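PDB 5UJU: NAD-dependent aldehyde dehydrogenase from Burkholderia multivorans, which probably oxidises aldehydes to the corresponding carboxylic acids with NAD as the electron acceptor. Local coordinates for residues A[218-223]-A[530-535]; A[350-355]-A[484-489]; A[450-455]-A[477-482]; A[471-476]-A[502-507]; A[496-501]-A[513-518]. All blocks are in the same frame, centred on the assembly; numbering follows the deposited sequence. Where two conformers were deposited one is given.

Contact 1: residues A[218-223]-A[530-535]; sequences TWNGYP and DFHGTG. With EDO (1,2-ethanediol), chain G.
Trp219 and His532 meet as an edge-to-face pair, the outer edge of the indole pointing at one face of the imidazole. Followed outward, His532 first brings CB to 3.9 Å from Trp219 CH2. With chi1 at 176°, CG stands opposite the backbone N and the ring is carried toward helix 217-230, where ND1 comes within 3.4 Å of Trp219 CH2. Further round the ring, CD2 and NE2 lie against Trp219 CZ3, NE2 at 3.6 Å. The planes stand 80° apart, with 4.6 Å between the imidazole and indole six-ring centroids. At its tip, NE2 meets a water in the imidazole plane, and the same water accepts a weak bond from Asn220 ND2. Asp530 OD2 accepts a hydrogen bond from an ethanediol, probably from the crystallisation medium, while OD1 forms a salt bridge to Lys198 of the second subunit. The loop 530-535 therefore meets both the second subunit, through Asp530, and Trp219, through His532. Trp219-Asn220 probably corresponds to the Trp-Asn pair of the aldehyde dehydrogenase active site, whose asparagine contributes to the oxyanion hole in relatives.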
# COMPACT_ATOMS: atom_id res chain seq x y z
N THR A 218 -9.07 -17.05 13.99
CA THR A 218 -7.62 -17.05 13.87
C THR A 218 -7.16 -17.02 12.41
O THR A 218 -6.21 -16.31 12.07
CB THR A 218 -7.03 -18.26 14.60
OG1 THR A 218 -7.59 -19.47 14.08
CG2 THR A 218 -7.31 -18.16 16.10
N TRP A 219 -7.81 -17.78 11.53
CA TRP A 219 -7.34 -17.85 10.15
C TRP A 219 -7.43 -16.50 9.47
O TRP A 219 -6.51 -16.08 8.76
CB TRP A 219 -8.15 -18.88 9.37
CG TRP A 219 -7.51 -19.30 8.06
CD1 TRP A 219 -6.70 -20.39 7.85
CD2 TRP A 219 -7.63 -18.65 6.79
NE1 TRP A 219 -6.33 -20.45 6.53
CE2 TRP A 219 -6.88 -19.39 5.86
CE3 TRP A 219 -8.31 -17.50 6.35
CZ2 TRP A 219 -6.78 -19.03 4.51
CZ3 TRP A 219 -8.21 -17.15 5.00
CH2 TRP A 219 -7.45 -17.91 4.11
N ASN A 220 -8.56 -15.80 9.66
CA ASN A 220 -8.68 -14.45 9.14
C ASN A 220 -8.01 -13.41 10.02
O ASN A 220 -7.55 -12.38 9.51
CB ASN A 220 -10.15 -14.07 8.94
CG ASN A 220 -10.78 -14.74 7.72
OD1 ASN A 220 -11.78 -15.44 7.82
ND2 ASN A 220 -10.18 -14.52 6.56
N GLY A 221 -7.95 -13.63 11.33
CA GLY A 221 -7.38 -12.62 12.21
C GLY A 221 -5.86 -12.60 12.26
O GLY A 221 -5.25 -11.53 12.36
N TYR A 222 -5.23 -13.77 12.17
CA TYR A 222 -3.78 -13.84 12.32
C TYR A 222 -3.00 -13.03 11.30
O TYR A 222 -1.98 -12.42 11.69
CB TYR A 222 -3.28 -15.29 12.28
CG TYR A 222 -3.46 -16.03 13.57
CD1 TYR A 222 -4.18 -15.49 14.62
CD2 TYR A 222 -2.92 -17.30 13.73
CE1 TYR A 222 -4.36 -16.20 15.82
CE2 TYR A 222 -3.08 -18.00 14.90
CZ TYR A 222 -3.79 -17.44 15.94
OH TYR A 222 -3.94 -18.16 17.10
N PRO A 223 -3.34 -13.02 10.00
CA PRO A 223 -2.48 -12.28 9.05
C PRO A 223 -2.31 -10.81 9.40
O PRO A 223 -1.19 -10.30 9.36
CB PRO A 223 -3.20 -12.47 7.70
CG PRO A 223 -3.89 -13.81 7.85
CD PRO A 223 -4.38 -13.80 9.28
N ASP A 530 -1.19 -20.12 -2.55
CA ASP A 530 -2.46 -19.55 -2.98
C ASP A 530 -2.67 -18.18 -2.34
O ASP A 530 -2.73 -18.08 -1.11
CB ASP A 530 -3.62 -20.48 -2.63
CG ASP A 530 -3.44 -21.88 -3.22
OD1 ASP A 530 -3.01 -22.00 -4.39
OD2 ASP A 530 -3.72 -22.86 -2.51
N PHE A 531 -2.79 -17.15 -3.16
CA PHE A 531 -3.25 -15.85 -2.68
C PHE A 531 -4.72 -15.95 -2.32
O PHE A 531 -5.55 -16.35 -3.16
CB PHE A 531 -3.04 -14.77 -3.74
CG PHE A 531 -1.61 -14.55 -4.11
CD1 PHE A 531 -0.76 -13.85 -3.26
CD2 PHE A 531 -1.10 -15.04 -5.31
CE1 PHE A 531 0.56 -13.64 -3.59
CE2 PHE A 531 0.22 -14.84 -5.65
CZ PHE A 531 1.06 -14.14 -4.79
N HIS A 532 -5.06 -15.60 -1.09
CA HIS A 532 -6.45 -15.58 -0.64
C HIS A 532 -7.03 -14.20 -0.94
O HIS A 532 -6.66 -13.20 -0.31
CB HIS A 532 -6.53 -15.90 0.85
CG HIS A 532 -7.92 -15.80 1.40
ND1 HIS A 532 -8.86 -16.79 1.21
CD2 HIS A 532 -8.53 -14.84 2.13
CE1 HIS A 532 -9.99 -16.44 1.80
NE2 HIS A 532 -9.81 -15.26 2.37
N GLY A 533 -7.94 -14.14 -1.91
CA GLY A 533 -8.40 -12.87 -2.46
C GLY A 533 -7.32 -12.20 -3.29
O GLY A 533 -6.13 -12.50 -3.13
N THR A 534 -7.71 -11.29 -4.17
CA THR A 534 -6.73 -10.57 -4.98
C THR A 534 -6.52 -9.13 -4.53
O THR A 534 -5.43 -8.60 -4.72
CB THR A 534 -7.14 -10.55 -6.45
OG1 THR A 534 -8.37 -9.81 -6.60
CG2 THR A 534 -7.31 -11.99 -6.99
N GLY A 535 -7.53 -8.51 -3.92
CA GLY A 535 -7.53 -7.08 -3.72
C GLY A 535 -8.05 -6.27 -4.90
O GLY A 535 -7.99 -5.04 -4.86
C1 EDO G . -4.84 -26.67 -2.43
O1 EDO G . -5.44 -25.80 -1.47
C2 EDO G . -3.67 -25.99 -3.13
O2 EDO G . -4.11 -24.88 -3.94
O HOH W 1 -11.91 -13.63 3.87

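Contact 2: residues A[350-355]-A[484-489]; sequences MCTAPQ and GALTLS
The flat groups here are peptide units, since no aromatic ring takes part. Over one face of the Cys351 carbonyl lies the methyl CD1 of Leu486, 3.4 Å from Cys351 O, and that oxygen also accepts a hydrogen bond from Asn322. The next carbonyl is met differently: Thr487 OG1 approaches Thr352 O from beyond the oxygen, tilted out of the peptide plane, at 3.1 Å. This is a possible hydrogen bond, because the hydroxyl proton has another acceptor within reach.

Around these carbonyls the side chains touch. With SG set between the backbone N and the carbonyl carbon (chi1 56°), the Cys351 thiol reaches 3.6 Å from Leu486 CD1, so the one methyl touches both the sulfur and the backbone of the same residue. Thr352 and Thr487 cross at a slant, Thr487 CG2 lying 3.9 Å from Thr352 CB, while Thr352 OG1 turns to Asn523 O. A type I turn from Met350 to Ala353, closed by Ala353 N to Met350 O at 3.2 Å, presents these groups to the start of strand 487-491. Asn322 ties the two segments together: its ND2 serves Cys351 O and Ala353 O, and its OD1 receives the N-H groups of Leu486 and Thr487.

The Met-Cys-Thr sequence matches the region that carries the nucleophilic cysteine in aldehyde dehydrogenases, so Cys351 probably has that role. Leu486 thus gives the Cys351 sulfur an apolar neighbour, while Asn322 holds the backbone that carries it.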
# COMPACT_ATOMS: atom_id res chain seq x y z
N MET A 350 -17.92 -21.11 4.81
CA MET A 350 -16.58 -20.68 4.46
C MET A 350 -16.69 -19.53 3.47
O MET A 350 -17.58 -19.53 2.61
CB MET A 350 -15.77 -21.82 3.86
CG MET A 350 -15.78 -23.03 4.74
SD MET A 350 -14.86 -24.37 4.02
CE MET A 350 -13.18 -23.74 4.21
N CYS A 351 -15.81 -18.54 3.61
CA CYS A 351 -15.85 -17.40 2.70
C CYS A 351 -15.51 -17.81 1.27
O CYS A 351 -15.79 -17.04 0.34
CB CYS A 351 -14.89 -16.31 3.18
SG CYS A 351 -13.20 -16.86 3.39
N THR A 352 -14.93 -18.99 1.07
CA THR A 352 -14.54 -19.48 -0.24
C THR A 352 -15.53 -20.47 -0.84
O THR A 352 -15.29 -20.98 -1.93
CB THR A 352 -13.18 -20.15 -0.14
OG1 THR A 352 -13.25 -21.10 0.92
CG2 THR A 352 -12.07 -19.13 0.16
N ALA A 353 -16.63 -20.77 -0.14
CA ALA A 353 -17.56 -21.80 -0.58
C ALA A 353 -18.38 -21.32 -1.78
O ALA A 353 -18.79 -20.15 -1.82
CB ALA A 353 -18.51 -22.16 0.55
N PRO A 354 -18.67 -22.19 -2.73
CA PRO A 354 -19.45 -21.77 -3.91
C PRO A 354 -20.91 -21.50 -3.56
O PRO A 354 -21.51 -22.19 -2.73
CB PRO A 354 -19.33 -22.96 -4.87
CG PRO A 354 -19.13 -24.15 -3.97
CD PRO A 354 -18.32 -23.63 -2.79
N GLN A 355 -21.49 -20.51 -4.23
CA GLN A 355 -22.92 -20.25 -4.11
C GLN A 355 -23.67 -20.46 -5.42
O GLN A 355 -24.74 -21.08 -5.42
CB GLN A 355 -23.16 -18.83 -3.60
CG GLN A 355 -24.64 -18.48 -3.52
CD GLN A 355 -24.88 -17.03 -3.12
OE1 GLN A 355 -24.76 -16.67 -1.95
NE2 GLN A 355 -25.22 -16.19 -4.09
N GLY A 484 -17.93 -8.64 -6.17
CA GLY A 484 -16.85 -9.25 -5.42
C GLY A 484 -16.90 -10.77 -5.49
O GLY A 484 -17.93 -11.38 -5.78
N ALA A 485 -15.74 -11.39 -5.26
CA ALA A 485 -15.67 -12.84 -5.25
C ALA A 485 -14.30 -13.27 -4.75
O ALA A 485 -13.30 -12.63 -5.09
CB ALA A 485 -15.92 -13.46 -6.64
N LEU A 486 -14.27 -14.37 -4.00
CA LEU A 486 -13.01 -14.99 -3.59
C LEU A 486 -12.61 -16.17 -4.46
O LEU A 486 -11.41 -16.39 -4.64
CB LEU A 486 -13.10 -15.45 -2.14
CG LEU A 486 -13.09 -14.36 -1.07
CD1 LEU A 486 -13.02 -15.02 0.30
CD2 LEU A 486 -11.93 -13.37 -1.25
N THR A 487 -13.55 -16.94 -5.00
CA THR A 487 -13.18 -18.08 -5.83
C THR A 487 -14.10 -18.17 -7.04
O THR A 487 -15.27 -17.77 -7.00
CB THR A 487 -13.21 -19.41 -5.06
OG1 THR A 487 -14.54 -19.66 -4.58
CG2 THR A 487 -12.25 -19.39 -3.85
N LEU A 488 -13.53 -18.71 -8.11
CA LEU A 488 -14.25 -19.06 -9.33
C LEU A 488 -13.75 -20.43 -9.78
O LEU A 488 -12.54 -20.67 -9.82
CB LEU A 488 -14.02 -18.02 -10.43
CG LEU A 488 -14.57 -18.37 -11.82
CD1 LEU A 488 -16.10 -18.40 -11.82
CD2 LEU A 488 -14.01 -17.39 -12.85
N SER A 489 -14.69 -21.32 -10.11
CA SER A 489 -14.38 -22.70 -10.45
C SER A 489 -15.01 -23.04 -11.80
O SER A 489 -16.17 -22.70 -12.04
CB SER A 489 -14.91 -23.65 -9.35
OG SER A 489 -14.58 -25.01 -9.59

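Contact 3: residues A[450-455]-A[477-482]; sequences EKFTQE and GEIAAE
Ile479 sets its terminal methyl CD1 against both Phe452 and Thr453, joining helix 469-483 to the end of the short helix 449-452 in the alpha/beta fold of the aldehyde dehydrogenase. Strand 460-466 runs between the two helices in the chain, and Phe452 also rests on it through Phe462 and Ile464.

The tight part is small and wholly apolar. Ile479 CD1 lies 3.9 Å from Phe452 CE2, at the edge of the phenyl ring and in its plane rather than over a face. The same CD1 is 3.7 Å from Thr453 CG2, and Ile479 CG1 follows along at 3.9 Å from that Thr453 methyl. Both side chains cross the isoleucine at about a right angle. The threonine can offer its methyl because CG2 is anti to the carbonyl carbon, which leaves OG1 (chi1 59°) to bond back to Arg449 O. Thr453 thereby presents carbon to Ile479 and turns its hydroxyl back to the preceding helix.

The other flank is looser and more polar. Glu478, partly exposed, forms a salt bridge with Arg449, just before the first segment. Away from Ile479, the turn that ends the short helix is closed within its own segment: Gln454 NE2 donates to Glu450 O at 2.8 Å, almost straight at 170°, with the donor tilted 27° from the carbonyl plane.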
# COMPACT_ATOMS: atom_id res chain seq x y z
N GLU A 450 -31.48 -10.95 -9.70
CA GLU A 450 -31.65 -10.17 -8.48
C GLU A 450 -31.49 -11.03 -7.25
O GLU A 450 -31.12 -10.52 -6.18
CB GLU A 450 -33.01 -9.46 -8.48
N LYS A 451 -31.77 -12.32 -7.37
CA LYS A 451 -31.66 -13.23 -6.24
C LYS A 451 -30.26 -13.79 -6.06
O LYS A 451 -29.77 -13.85 -4.93
CB LYS A 451 -32.65 -14.39 -6.39
CG LYS A 451 -34.11 -13.97 -6.64
CD LYS A 451 -34.71 -13.39 -5.36
CE LYS A 451 -36.13 -12.85 -5.53
NZ LYS A 451 -36.49 -11.94 -4.40
N PHE A 452 -29.57 -14.16 -7.13
CA PHE A 452 -28.31 -14.87 -6.93
C PHE A 452 -27.09 -13.97 -6.98
O PHE A 452 -25.97 -14.47 -6.83
CB PHE A 452 -28.16 -16.05 -7.92
CG PHE A 452 -28.19 -15.68 -9.40
CD1 PHE A 452 -29.26 -16.09 -10.20
CD2 PHE A 452 -27.13 -15.03 -10.00
CE1 PHE A 452 -29.29 -15.80 -11.56
CE2 PHE A 452 -27.15 -14.73 -11.36
CZ PHE A 452 -28.24 -15.12 -12.14
N THR A 453 -27.25 -12.65 -7.16
CA THR A 453 -26.16 -11.72 -6.92
C THR A 453 -26.16 -11.20 -5.49
O THR A 453 -25.31 -10.38 -5.14
CB THR A 453 -26.21 -10.51 -7.86
OG1 THR A 453 -27.45 -9.82 -7.70
CG2 THR A 453 -26.05 -10.94 -9.33
N GLN A 454 -27.07 -11.68 -4.65
CA GLN A 454 -27.01 -11.38 -3.23
C GLN A 454 -26.18 -12.45 -2.54
O GLN A 454 -26.02 -13.56 -3.04
CB GLN A 454 -28.39 -11.34 -2.58
CG GLN A 454 -29.45 -10.53 -3.28
CD GLN A 454 -30.80 -10.79 -2.68
OE1 GLN A 454 -30.93 -10.98 -1.47
NE2 GLN A 454 -31.83 -10.85 -3.52
N GLU A 455 -25.63 -12.10 -1.40
CA GLU A 455 -24.91 -13.08 -0.62
C GLU A 455 -25.90 -13.76 0.32
O GLU A 455 -26.74 -13.10 0.95
CB GLU A 455 -23.75 -12.42 0.12
CG GLU A 455 -22.77 -13.39 0.76
CD GLU A 455 -22.61 -13.16 2.26
OE1 GLU A 455 -22.98 -12.07 2.74
OE2 GLU A 455 -22.11 -14.08 2.94
N GLY A 477 -17.74 -13.43 -14.72
CA GLY A 477 -16.76 -12.35 -14.66
C GLY A 477 -17.38 -11.02 -14.30
O GLY A 477 -16.79 -10.22 -13.56
N GLU A 478 -18.58 -10.75 -14.81
CA GLU A 478 -19.26 -9.49 -14.49
C GLU A 478 -19.63 -9.44 -13.02
O GLU A 478 -19.43 -8.41 -12.36
CB GLU A 478 -20.50 -9.33 -15.36
CG GLU A 478 -21.36 -8.14 -14.99
CD GLU A 478 -22.67 -8.09 -15.77
OE1 GLU A 478 -22.75 -8.69 -16.87
OE2 GLU A 478 -23.61 -7.45 -15.28
N ILE A 479 -20.18 -10.53 -12.49
CA ILE A 479 -20.66 -10.54 -11.11
C ILE A 479 -19.50 -10.47 -10.13
O ILE A 479 -19.59 -9.81 -9.09
CB ILE A 479 -21.54 -11.77 -10.87
CG1 ILE A 479 -22.90 -11.58 -11.55
CG2 ILE A 479 -21.70 -12.05 -9.37
CD1 ILE A 479 -23.79 -12.82 -11.53
N ALA A 480 -18.40 -11.16 -10.44
CA ALA A 480 -17.22 -11.07 -9.58
C ALA A 480 -16.68 -9.65 -9.52
O ALA A 480 -16.30 -9.16 -8.45
CB ALA A 480 -16.13 -12.03 -10.07
N ALA A 481 -16.62 -8.96 -10.67
CA ALA A 481 -16.08 -7.61 -10.69
C ALA A 481 -17.02 -6.63 -9.99
O ALA A 481 -16.56 -5.71 -9.30
CB ALA A 481 -15.83 -7.16 -12.13
N GLU A 482 -18.33 -6.80 -10.16
CA GLU A 482 -19.27 -5.85 -9.58
C GLU A 482 -19.57 -6.18 -8.13
O GLU A 482 -19.57 -5.28 -7.28
CB GLU A 482 -20.57 -5.84 -10.40
CG GLU A 482 -21.65 -4.95 -9.80
CD GLU A 482 -22.93 -4.92 -10.63
OE1 GLU A 482 -22.89 -5.36 -11.80
OE2 GLU A 482 -23.97 -4.47 -10.10

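Contact 4: residues A[471-476]-A[502-507]; sequences QSLDLA and HEAAVR
Ala504 is the first residue of 502-507 to meet helix 469-483, facing Leu473. Ala504 CB lies 3.8 Å from Leu473 O and 4.3 Å from Leu473 CD2; the small methyl lets the backbones come close, with 6.2 Å between the CA atoms of Leu473 and Ala504. Ala505 turns away, onto Leu512 of strand 511-514. One turn after Ala504, Arg507 comes back to the interface. Its chain is extended from CG to NE, carrying the guanidinium across to Asp474, where NH1 makes a salt bridge to Asp474 OD1 at 2.9 Å. The bond is bent (141°), and NH1 meets the oxygen from 55° out of the carboxylate plane; the carboxylate and guanidinium planes are 34° apart, not side by side in one plane. Two waters also lie at the edge of the guanidinium, in its plane. One accepts from Arg507 NH1 and donates to Leu473 O at 3.0 Å; another accepts from Arg507 NH2 at 2.7 Å and reaches Asp474 OD2. The chemistry is therefore divided: alanine and leucine close the buried side, while a hydrated ion pair spans the exposed side, its attraction probably weakened by solvent.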
# COMPACT_ATOMS: atom_id res chain seq x y z
N GLN A 471 -22.57 -17.34 -22.01
CA GLN A 471 -23.26 -16.49 -21.04
C GLN A 471 -22.81 -16.77 -19.61
O GLN A 471 -22.64 -15.83 -18.82
CB GLN A 471 -24.77 -16.67 -21.15
CG GLN A 471 -25.53 -15.77 -20.20
CD GLN A 471 -27.03 -15.87 -20.36
OE1 GLN A 471 -27.61 -16.95 -20.29
NE2 GLN A 471 -27.67 -14.73 -20.58
N SER A 472 -22.62 -18.04 -19.24
CA SER A 472 -22.14 -18.35 -17.90
C SER A 472 -20.86 -17.60 -17.57
O SER A 472 -20.72 -17.01 -16.49
CB SER A 472 -21.90 -19.86 -17.75
OG SER A 472 -23.07 -20.61 -18.02
N LEU A 473 -19.92 -17.60 -18.52
CA LEU A 473 -18.61 -17.01 -18.27
C LEU A 473 -18.68 -15.49 -18.27
O LEU A 473 -18.00 -14.83 -17.47
CB LEU A 473 -17.61 -17.50 -19.32
CG LEU A 473 -17.16 -18.94 -19.08
CD1 LEU A 473 -16.40 -19.46 -20.28
CD2 LEU A 473 -16.30 -19.01 -17.79
N ASP A 474 -19.48 -14.92 -19.17
CA ASP A 474 -19.66 -13.47 -19.17
C ASP A 474 -20.31 -13.02 -17.87
O ASP A 474 -19.90 -12.02 -17.26
CB ASP A 474 -20.50 -13.04 -20.37
CG ASP A 474 -20.67 -11.53 -20.45
OD1 ASP A 474 -19.65 -10.82 -20.58
OD2 ASP A 474 -21.82 -11.05 -20.36
N LEU A 475 -21.33 -13.76 -17.43
CA LEU A 475 -22.02 -13.43 -16.19
C LEU A 475 -21.09 -13.56 -14.98
O LEU A 475 -21.06 -12.69 -14.11
CB LEU A 475 -23.24 -14.33 -16.04
CG LEU A 475 -24.25 -13.90 -14.99
CD1 LEU A 475 -24.64 -12.46 -15.24
CD2 LEU A 475 -25.46 -14.80 -15.04
N ALA A 476 -20.30 -14.65 -14.93
CA ALA A 476 -19.45 -14.89 -13.77
C ALA A 476 -18.40 -13.79 -13.61
O ALA A 476 -18.18 -13.27 -12.51
CB ALA A 476 -18.79 -16.26 -13.87
N HIS A 502 -9.99 -18.20 -17.92
CA HIS A 502 -8.89 -17.35 -17.48
C HIS A 502 -9.23 -15.88 -17.71
O HIS A 502 -8.95 -15.03 -16.85
CB HIS A 502 -7.59 -17.73 -18.21
CG HIS A 502 -6.91 -18.95 -17.65
ND1 HIS A 502 -7.05 -20.21 -18.21
CD2 HIS A 502 -6.07 -19.11 -16.61
CE1 HIS A 502 -6.34 -21.08 -17.53
NE2 HIS A 502 -5.73 -20.44 -16.54
N GLU A 503 -9.84 -15.56 -18.86
CA GLU A 503 -10.22 -14.19 -19.15
C GLU A 503 -11.26 -13.70 -18.15
O GLU A 503 -11.22 -12.54 -17.70
CB GLU A 503 -10.77 -14.07 -20.58
CG GLU A 503 -9.72 -14.19 -21.66
CD GLU A 503 -8.64 -13.14 -21.53
OE1 GLU A 503 -8.97 -11.93 -21.56
OE2 GLU A 503 -7.45 -13.52 -21.40
N ALA A 504 -12.21 -14.57 -17.78
CA ALA A 504 -13.23 -14.21 -16.80
C ALA A 504 -12.62 -13.97 -15.43
O ALA A 504 -13.06 -13.08 -14.69
CB ALA A 504 -14.30 -15.31 -16.74
N ALA A 505 -11.61 -14.76 -15.06
CA ALA A 505 -10.97 -14.57 -13.76
C ALA A 505 -10.22 -13.24 -13.71
O ALA A 505 -10.27 -12.53 -12.69
CB ALA A 505 -10.03 -15.73 -13.46
N VAL A 506 -9.54 -12.89 -14.80
CA VAL A 506 -8.83 -11.61 -14.87
C VAL A 506 -9.82 -10.45 -14.79
O VAL A 506 -9.60 -9.48 -14.06
CB VAL A 506 -7.97 -11.54 -16.14
CG1 VAL A 506 -7.60 -10.11 -16.48
CG2 VAL A 506 -6.72 -12.36 -15.92
N ARG A 507 -10.92 -10.54 -15.56
CA ARG A 507 -11.95 -9.52 -15.48
C ARG A 507 -12.51 -9.41 -14.07
O ARG A 507 -12.62 -8.31 -13.51
CB ARG A 507 -13.08 -9.83 -16.47
CG ARG A 507 -14.26 -8.86 -16.37
CD ARG A 507 -15.43 -9.37 -17.18
NE ARG A 507 -16.54 -8.43 -17.27
CZ ARG A 507 -17.72 -8.72 -17.84
NH1 ARG A 507 -17.94 -9.94 -18.35
NH2 ARG A 507 -18.68 -7.80 -17.89
O HOH W 2 -16.34 -12.36 -17.97
O HOH W 3 -21.04 -8.30 -19.08

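Contact 5: residues A[496-501]-A[513-518]; sequences DVIDAA and SINLTG
Within the beta-alpha-beta unit formed by strand 487-491, helix 495-508 and strand 511-514, Ile498 of the helix packs on Ile514 at the end of the last strand. The contact comes down to two methyls: Ile498 CD1 lies 3.7 Å from Ile514 CG2, and the side chains approach at a slant. Ile498 extends its CG1 branch anti to the carbonyl carbon (chi1 -56°), and a second bend at chi2 (-62°) swings CD1 round to the strand. Ile514 answers with the shorter of its branches, the CG2 methyl.

Asn515 lies beside them, at the margin of the contact. Its ND2 comes to 4.4 Å from Ile498 CD1, a loose approach without a bond between the two. The polar end of Asn515 is engaged elsewhere, OD1 accepting from Ser492 N in the loop that leads from strand 487-491 into the helix. Asn515 has positive phi (52°), and with it the chain leaves the strand.

Ile514 also touches Val490 of the neighbouring strand. At the edge of the chain's own sheet, Ser513 and Ile514 pair in parallel with a strand of the second subunit, where Val561 packs on Ile514. The helix thus covers a sheet that runs on across the dimer interface, an arrangement characteristic of aldehyde dehydrogenases, in which a strand of the neighbouring subunit extends the sheet of the catalytic domain.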
# COMPACT_ATOMS: atom_id res chain seq x y z
N ASP A 496 -10.62 -24.00 -25.40
CA ASP A 496 -11.06 -22.63 -25.63
C ASP A 496 -11.93 -22.12 -24.49
O ASP A 496 -11.92 -20.92 -24.19
CB ASP A 496 -11.81 -22.51 -26.96
CG ASP A 496 -13.08 -23.34 -27.00
OD1 ASP A 496 -14.18 -22.75 -27.01
OD2 ASP A 496 -12.99 -24.59 -26.98
N VAL A 497 -12.71 -23.00 -23.85
CA VAL A 497 -13.49 -22.59 -22.69
C VAL A 497 -12.56 -22.32 -21.49
O VAL A 497 -12.74 -21.35 -20.75
CB VAL A 497 -14.56 -23.64 -22.37
CG1 VAL A 497 -15.29 -23.26 -21.06
CG2 VAL A 497 -15.55 -23.78 -23.55
N ILE A 498 -11.56 -23.18 -21.28
CA ILE A 498 -10.60 -22.91 -20.21
C ILE A 498 -9.93 -21.56 -20.44
O ILE A 498 -9.72 -20.78 -19.50
CB ILE A 498 -9.56 -24.04 -20.11
CG1 ILE A 498 -10.27 -25.37 -19.90
CG2 ILE A 498 -8.62 -23.78 -18.96
CD1 ILE A 498 -11.07 -25.41 -18.62
N ASP A 499 -9.59 -21.25 -21.70
CA ASP A 499 -9.02 -19.95 -22.01
C ASP A 499 -9.99 -18.83 -21.64
O ASP A 499 -9.59 -17.85 -21.00
CB ASP A 499 -8.66 -19.86 -23.50
CG ASP A 499 -7.42 -20.66 -23.85
OD1 ASP A 499 -6.71 -21.09 -22.91
OD2 ASP A 499 -7.16 -20.86 -25.06
N ALA A 500 -11.26 -18.97 -22.01
CA ALA A 500 -12.25 -17.97 -21.66
C ALA A 500 -12.41 -17.85 -20.15
O ALA A 500 -12.67 -16.75 -19.63
CB ALA A 500 -13.60 -18.30 -22.32
N ALA A 501 -12.25 -18.95 -19.41
CA ALA A 501 -12.37 -18.86 -17.96
C ALA A 501 -11.21 -18.07 -17.36
O ALA A 501 -11.41 -17.31 -16.41
CB ALA A 501 -12.48 -20.25 -17.33
N SER A 513 -10.09 -21.99 -10.22
CA SER A 513 -9.85 -23.42 -10.07
C SER A 513 -10.43 -24.15 -11.28
O SER A 513 -11.55 -23.84 -11.72
CB SER A 513 -10.47 -23.95 -8.77
OG SER A 513 -9.91 -23.29 -7.63
N ILE A 514 -9.68 -25.12 -11.82
CA ILE A 514 -10.02 -25.77 -13.08
C ILE A 514 -10.19 -27.27 -12.85
O ILE A 514 -9.28 -27.93 -12.34
CB ILE A 514 -8.94 -25.52 -14.15
CG1 ILE A 514 -8.78 -24.02 -14.40
CG2 ILE A 514 -9.30 -26.23 -15.45
CD1 ILE A 514 -7.38 -23.62 -14.82
N ASN A 515 -11.36 -27.79 -13.23
CA ASN A 515 -11.64 -29.24 -13.26
C ASN A 515 -11.30 -29.93 -11.94
O ASN A 515 -10.60 -30.94 -11.90
CB ASN A 515 -10.91 -29.91 -14.43
CG ASN A 515 -11.46 -29.50 -15.77
OD1 ASN A 515 -12.66 -29.23 -15.89
ND2 ASN A 515 -10.60 -29.39 -16.78
N LEU A 516 -11.81 -29.37 -10.84
CA LEU A 516 -11.64 -30.00 -9.53
C LEU A 516 -12.54 -31.22 -9.41
O LEU A 516 -13.72 -31.11 -9.06
CB LEU A 516 -11.93 -28.99 -8.42
CG LEU A 516 -11.04 -27.75 -8.33
CD1 LEU A 516 -11.42 -26.95 -7.09
CD2 LEU A 516 -9.54 -28.10 -8.33
N THR A 517 -12.00 -32.41 -9.70
CA THR A 517 -12.76 -33.65 -9.61
C THR A 517 -12.17 -34.63 -8.60
O THR A 517 -12.61 -35.79 -8.55
CB THR A 517 -12.84 -34.33 -10.99
OG1 THR A 517 -11.51 -34.66 -11.42
CG2 THR A 517 -13.49 -33.42 -12.01
N GLY A 518 -11.19 -34.21 -7.81
CA GLY A 518 -10.57 -35.08 -6.83
C GLY A 518 -10.62 -34.57 -5.40
O GLY A 518 -11.67 -34.16 -4.91

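In the fold
Contacts 1 and 2 converge on the probable active site: His532 CE1 lies 3.6 Å from Cys351 SG, and Asn220 ND2 is 5.0 Å from the same sulfur, with the contact centres about 13 Å apart. The bound sodium ion, held at Gly348 and Gly458, is about 9 Å from the Cys351 side chain. Contacts 2 to 5 lie around the sheet that holds strands 487-491 and 511-514 and the helices packed on it. Contacts 3 and 4 share helix 469-483, contacts 4 and 5 helix 495-508; Leu473 of contact 4 also packs on Val497, Ala500 and Ala501 of contact 5. Leu488 O of contact 2 lies 2.8 Å from Ser513 N of contact 5. Contacts 1, 4 and 5 also touch the second subunit.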